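Local atomic coordinates of polyhedrin (Antheraea mylitta cypovirus 4, PDB entry 5A9C), a protein that forms the crystalline matrix of cypovirus polyhedra, the microcrystals that occlude virus particles and probably protect them outside the insect host. Residues Tyr32-Ala44 against Ala53-Leu66. Numbering follows the deposited sequence.
Sequences YVQDAMMRVVVFA and AFDYVFPDYLKVFL
With CG between its backbone N and carbonyl carbon (chi1 61°), Phe-58 swings its ring across the strand pair to Met-38, whose chain bends at chi3 (-70°) and brings CE to the rim of the ring, SD making an oblique Met-aromatic contact. The two residues belong to an antiparallel beta hairpin, strands 38-45 and 51-58, in the larger sheet of the polyhedrin; after Pro-59 and Asp-60 the chain turns back as strand 61-66, part of a second sheet packed on the first. The Phe-58 ring is sandwiched between the two sheets: Leu-62 CB lies over the centre of one face, while Met-38 CB makes a CH-pi contact with the other, 3.9 Å from the ring centroid, and Val-40 CG2 meets the ring edge. Beside the ring, Leu-62 CD2 packs on Val-40 CB at 3.5 Å; farther along, Val-42 CG1 and Leu-66 CD1 touch tip to tip.

Six backbone hydrogen bonds join the hairpin through Met-38–Phe-58, Val-40–Tyr-56 and Val-42–Phe-54. On the sheet face bearing Val-41 and Val-57, Arg-39 runs extended beside Val-57 and grips Asp-55 side-on in a salt bridge, guanidinium and carboxylate 27° from coplanar. Asp-55 OD2 is also hydrogen-bonded to Tyr-191 OH, and Trp-110 of a second subunit packs on Arg-39. Arg-39 NE donates to the syn lone pair of Asp-55 OD1 at 3.0 Å, and Arg-39 NH2 reaches Asp-55 OD2 at 2.7 Å.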
loop_
_atom_site.group_PDB
_atom_site.type_symbol
_atom_site.label_atom_id
_atom_site.label_comp_id
_atom_site.label_asym_id
_atom_site.label_seq_id
_atom_site.Cartn_x
_atom_site.Cartn_y
_atom_site.Cartn_z
ATOM N N TYR A 32 15.164 -2.107 20.343
ATOM C CA TYR A 32 16.236 -2.730 19.569
ATOM C C TYR A 32 16.016 -4.221 19.337
ATOM O O TYR A 32 16.787 -4.860 18.625
ATOM C CB TYR A 32 17.602 -2.478 20.217
ATOM C CG TYR A 32 18.000 -1.021 20.221
ATOM C CD1 TYR A 32 18.621 -0.449 19.120
ATOM C CD2 TYR A 32 17.749 -0.216 21.324
ATOM C CE1 TYR A 32 18.985 0.884 19.118
ATOM C CE2 TYR A 32 18.108 1.115 21.333
ATOM C CZ TYR A 32 18.725 1.661 20.228
ATOM O OH TYR A 32 19.084 2.986 20.232
ATOM N N VAL A 33 14.964 -4.772 19.935
ATOM C CA VAL A 33 14.577 -6.155 19.669
ATOM C C VAL A 33 14.070 -6.276 18.231
ATOM O O VAL A 33 13.480 -5.339 17.695
ATOM C CB VAL A 33 13.515 -6.648 20.676
ATOM C CG1 VAL A 33 13.049 -8.055 20.331
ATOM C CG2 VAL A 33 14.078 -6.610 22.089
ATOM N N GLN A 34 14.305 -7.427 17.610
ATOM C CA GLN A 34 14.090 -7.589 16.169
ATOM C C GLN A 34 12.669 -7.317 15.658
ATOM O O GLN A 34 12.495 -6.882 14.521
ATOM C CB GLN A 34 14.572 -8.967 15.707
ATOM C CG GLN A 34 16.086 -9.109 15.723
ATOM C CD GLN A 34 16.541 -10.523 15.437
ATOM O OE1 GLN A 34 15.741 -11.383 15.067
ATOM N NE2 GLN A 34 17.835 -10.775 15.610
ATOM N N ASP A 35 11.660 -7.572 16.483
ATOM C CA ASP A 35 10.286 -7.307 16.067
ATOM C C ASP A 35 9.719 -6.076 16.761
ATOM O O ASP A 35 8.501 -5.911 16.864
ATOM C CB ASP A 35 9.390 -8.523 16.318
ATOM C CG ASP A 35 9.107 -8.746 17.788
ATOM O OD1 ASP A 35 10.005 -8.481 18.617
ATOM O OD2 ASP A 35 7.983 -9.186 18.114
ATOM N N ALA A 36 10.609 -5.210 17.234
ATOM C CA ALA A 36 10.192 -3.979 17.886
ATOM C C ALA A 36 9.538 -3.039 16.885
ATOM O O ALA A 36 9.755 -3.147 15.675
ATOM C CB ALA A 36 11.382 -3.298 18.556
ATOM N N MET A 37 8.731 -2.119 17.396
ATOM C CA MET A 37 8.116 -1.108 16.555
ATOM C C MET A 37 9.037 0.092 16.387
ATOM O O MET A 37 9.790 0.448 17.295
ATOM C CB MET A 37 6.772 -0.667 17.140
ATOM C CG MET A 37 5.731 -1.772 17.191
ATOM S SD MET A 37 5.283 -2.390 15.557
ATOM C CE MET A 37 4.417 -0.970 14.900
ATOM N N MET A 38 8.983 0.697 15.207
ATOM C CA MET A 38 9.625 1.979 14.966
ATOM C C MET A 38 8.531 3.018 14.771
ATOM O O MET A 38 7.371 2.673 14.544
ATOM C CB MET A 38 10.532 1.912 13.734
ATOM C CG MET A 38 11.829 1.149 13.960
ATOM S SD MET A 38 12.696 0.787 12.420
ATOM C CE MET A 38 11.595 -0.439 11.719
ATOM N N ARG A 39 8.889 4.291 14.874
ATOM C CA ARG A 39 7.895 5.341 14.733
ATOM C C ARG A 39 8.456 6.527 13.978
ATOM O O ARG A 39 9.431 7.148 14.404
ATOM C CB ARG A 39 7.371 5.781 16.101
ATOM C CG ARG A 39 6.108 6.627 16.029
ATOM C CD ARG A 39 5.476 6.766 17.400
ATOM N NE ARG A 39 4.144 7.355 17.334
ATOM C CZ ARG A 39 3.280 7.346 18.343
ATOM N NH1 ARG A 39 3.608 6.771 19.494
ATOM N NH2 ARG A 39 2.085 7.904 18.204
ATOM N N VAL A 40 7.836 6.831 12.845
ATOM C CA VAL A 40 8.221 7.987 12.052
ATOM C C VAL A 40 7.027 8.914 11.943
ATOM O O VAL A 40 5.916 8.475 11.644
ATOM C CB VAL A 40 8.697 7.579 10.646
ATOM C CG1 VAL A 40 8.906 8.810 9.774
ATOM C CG2 VAL A 40 9.982 6.779 10.741
ATOM N N VAL A 41 7.251 10.193 12.214
ATOM C CA VAL A 41 6.183 11.170 12.133
ATOM C C VAL A 41 6.590 12.343 11.259
ATOM O O VAL A 41 7.684 12.894 11.405
ATOM C CB VAL A 41 5.785 11.694 13.523
ATOM C CG1 VAL A 41 4.588 12.629 13.410
ATOM C CG2 VAL A 41 5.478 10.528 14.464
ATOM N N VAL A 42 5.703 12.713 10.344
ATOM C CA VAL A 42 5.898 13.889 9.515
ATOM C C VAL A 42 4.949 14.981 9.999
ATOM O O VAL A 42 3.730 14.865 9.858
ATOM C CB VAL A 42 5.625 13.585 8.030
ATOM C CG1 VAL A 42 5.872 14.826 7.177
ATOM C CG2 VAL A 42 6.491 12.424 7.557
ATOM N N PHE A 43 5.511 16.031 10.589
ATOM C CA PHE A 43 4.719 17.144 11.102
ATOM C C PHE A 43 4.682 18.259 10.071
ATOM O O PHE A 43 5.709 18.870 9.793
ATOM C CB PHE A 43 5.347 17.713 12.378
ATOM C CG PHE A 43 5.341 16.774 13.547
ATOM C CD1 PHE A 43 4.218 16.651 14.346
ATOM C CD2 PHE A 43 6.476 16.047 13.875
ATOM C CE1 PHE A 43 4.217 15.803 15.437
ATOM C CE2 PHE A 43 6.482 15.198 14.963
ATOM C CZ PHE A 43 5.351 15.080 15.749
ATOM N N ALA A 44 3.506 18.533 9.516
ATOM C CA ALA A 44 3.353 19.627 8.559
ATOM C C ALA A 44 2.975 20.922 9.272
ATOM O O ALA A 44 2.035 20.946 10.065
ATOM C CB ALA A 44 2.311 19.275 7.501
ATOM N N ALA A 53 -0.144 16.058 11.438
ATOM C CA ALA A 53 0.860 15.021 11.622
ATOM C C ALA A 53 0.485 13.733 10.900
ATOM O O ALA A 53 -0.651 13.269 10.984
ATOM C CB ALA A 53 1.077 14.754 13.108
ATOM N N PHE A 54 1.449 13.179 10.174
ATOM C CA PHE A 54 1.317 11.849 9.598
ATOM C C PHE A 54 2.187 10.898 10.409
ATOM O O PHE A 54 3.413 10.892 10.280
ATOM C CB PHE A 54 1.721 11.855 8.124
ATOM C CG PHE A 54 0.920 12.813 7.289
ATOM C CD1 PHE A 54 1.282 14.148 7.206
ATOM C CD2 PHE A 54 -0.214 12.389 6.617
ATOM C CE1 PHE A 54 0.539 15.037 6.453
ATOM C CE2 PHE A 54 -0.959 13.274 5.863
ATOM C CZ PHE A 54 -0.584 14.598 5.781
ATOM N N ASP A 55 1.535 10.103 11.251
ATOM C CA ASP A 55 2.202 9.301 12.270
ATOM C C ASP A 55 2.207 7.823 11.891
ATOM O O ASP A 55 1.154 7.187 11.838
ATOM C CB ASP A 55 1.472 9.495 13.597
ATOM C CG ASP A 55 2.220 8.912 14.776
ATOM O OD1 ASP A 55 3.148 8.106 14.569
ATOM O OD2 ASP A 55 1.859 9.263 15.917
ATOM N N TYR A 56 3.395 7.281 11.632
ATOM C CA TYR A 56 3.529 5.898 11.188
ATOM C C TYR A 56 4.235 5.041 12.232
ATOM O O TYR A 56 5.321 5.383 12.693
ATOM C CB TYR A 56 4.317 5.818 9.876
ATOM C CG TYR A 56 3.773 6.682 8.758
ATOM C CD1 TYR A 56 4.191 7.995 8.608
ATOM C CD2 TYR A 56 2.847 6.179 7.853
ATOM C CE1 TYR A 56 3.705 8.790 7.590
ATOM C CE2 TYR A 56 2.348 6.964 6.829
ATOM C CZ TYR A 56 2.782 8.272 6.703
ATOM O OH TYR A 56 2.294 9.061 5.690
ATOM N N VAL A 57 3.615 3.927 12.603
ATOM C CA VAL A 57 4.303 2.907 13.385
ATOM C C VAL A 57 4.425 1.637 12.550
ATOM O O VAL A 57 3.489 1.254 11.848
ATOM C CB VAL A 57 3.619 2.630 14.739
ATOM C CG1 VAL A 57 3.594 3.898 15.580
ATOM C CG2 VAL A 57 2.208 2.096 14.542
ATOM N N PHE A 58 5.588 0.998 12.629
ATOM C CA PHE A 58 5.940 -0.103 11.736
ATOM C C PHE A 58 7.139 -0.855 12.300
ATOM O O PHE A 58 8.016 -0.249 12.914
ATOM C CB PHE A 58 6.301 0.450 10.358
ATOM C CG PHE A 58 7.476 1.390 10.379
ATOM C CD1 PHE A 58 7.323 2.702 10.802
ATOM C CD2 PHE A 58 8.733 0.959 9.995
ATOM C CE1 PHE A 58 8.401 3.568 10.832
ATOM C CE2 PHE A 58 9.816 1.820 10.020
ATOM C CZ PHE A 58 9.647 3.129 10.439
ATOM N N PRO A 59 7.188 -2.177 12.086
ATOM C CA PRO A 59 8.239 -3.016 12.675
ATOM C C PRO A 59 9.519 -3.190 11.849
ATOM O O PRO A 59 10.562 -3.470 12.440
ATOM C CB PRO A 59 7.544 -4.369 12.828
ATOM C CG PRO A 59 6.578 -4.403 11.696
ATOM C CD PRO A 59 6.089 -2.980 11.523
ATOM N N ASP A 60 9.455 -3.037 10.529
ATOM C CA ASP A 60 10.606 -3.383 9.693
ATOM C C ASP A 60 11.086 -2.274 8.760
ATOM O O ASP A 60 12.277 -1.957 8.723
ATOM C CB ASP A 60 10.315 -4.652 8.891
ATOM C CG ASP A 60 10.152 -5.871 9.778
ATOM O OD1 ASP A 60 11.095 -6.179 10.538
ATOM O OD2 ASP A 60 9.086 -6.515 9.712
ATOM N N TYR A 61 10.167 -1.698 7.994
ATOM C CA TYR A 61 10.527 -0.633 7.067
ATOM C C TYR A 61 9.330 0.239 6.729
ATOM O O TYR A 61 8.178 -0.192 6.811
ATOM C CB TYR A 61 11.141 -1.205 5.783
ATOM C CG TYR A 61 10.200 -2.098 5.011
ATOM C CD1 TYR A 61 9.345 -1.572 4.048
ATOM C CD2 TYR A 61 10.155 -3.463 5.253
ATOM C CE1 TYR A 61 8.475 -2.387 3.347
ATOM C CE2 TYR A 61 9.288 -4.285 4.557
ATOM C CZ TYR A 61 8.450 -3.742 3.606
ATOM O OH TYR A 61 7.587 -4.559 2.911
ATOM N N LEU A 62 9.615 1.476 6.349
ATOM C CA LEU A 62 8.575 2.419 5.988
ATOM C C LEU A 62 8.961 3.165 4.720
ATOM O O LEU A 62 10.036 3.760 4.644
ATOM C CB LEU A 62 8.349 3.416 7.127
ATOM C CG LEU A 62 7.405 4.583 6.834
ATOM C CD1 LEU A 62 5.967 4.101 6.694
ATOM C CD2 LEU A 62 7.513 5.638 7.924
ATOM N N LYS A 63 8.082 3.113 3.726
ATOM C CA LYS A 63 8.217 3.911 2.515
ATOM C C LYS A 63 7.031 4.861 2.423
ATOM O O LYS A 63 5.883 4.423 2.351
ATOM C CB LYS A 63 8.262 3.011 1.276
ATOM C CG LYS A 63 9.434 2.047 1.248
ATOM C CD LYS A 63 9.333 1.096 0.065
ATOM C CE LYS A 63 8.019 0.330 0.094
ATOM N NZ LYS A 63 7.899 -0.620 -1.042
ATOM N N VAL A 64 7.304 6.161 2.437
ATOM C CA VAL A 64 6.233 7.149 2.435
ATOM C C VAL A 64 6.291 8.066 1.224
ATOM O O VAL A 64 7.356 8.542 0.846
ATOM C CB VAL A 64 6.278 8.034 3.700
ATOM C CG1 VAL A 64 5.222 9.129 3.619
ATOM C CG2 VAL A 64 6.079 7.191 4.939
ATOM N N PHE A 65 5.133 8.296 0.615
ATOM C CA PHE A 65 4.975 9.372 -0.353
ATOM C C PHE A 65 3.718 10.150 -0.016
ATOM O O PHE A 65 2.605 9.638 -0.134
ATOM C CB PHE A 65 4.896 8.853 -1.790
ATOM C CG PHE A 65 4.534 9.921 -2.798
ATOM C CD1 PHE A 65 5.465 10.866 -3.193
ATOM C CD2 PHE A 65 3.258 9.984 -3.339
ATOM C CE1 PHE A 65 5.137 11.851 -4.111
ATOM C CE2 PHE A 65 2.925 10.966 -4.262
ATOM C CZ PHE A 65 3.865 11.900 -4.647
ATOM N N LEU A 66 3.904 11.387 0.428
ATOM C CA LEU A 66 2.780 12.261 0.711
ATOM C C LEU A 66 2.526 13.143 -0.501
ATOM O O LEU A 66 3.377 13.949 -0.880
ATOM C CB LEU A 66 3.070 13.109 1.952
ATOM C CG LEU A 66 3.248 12.291 3.239
ATOM C CD1 LEU A 66 3.808 13.144 4.372
ATOM C CD2 LEU A 66 1.934 11.628 3.648
#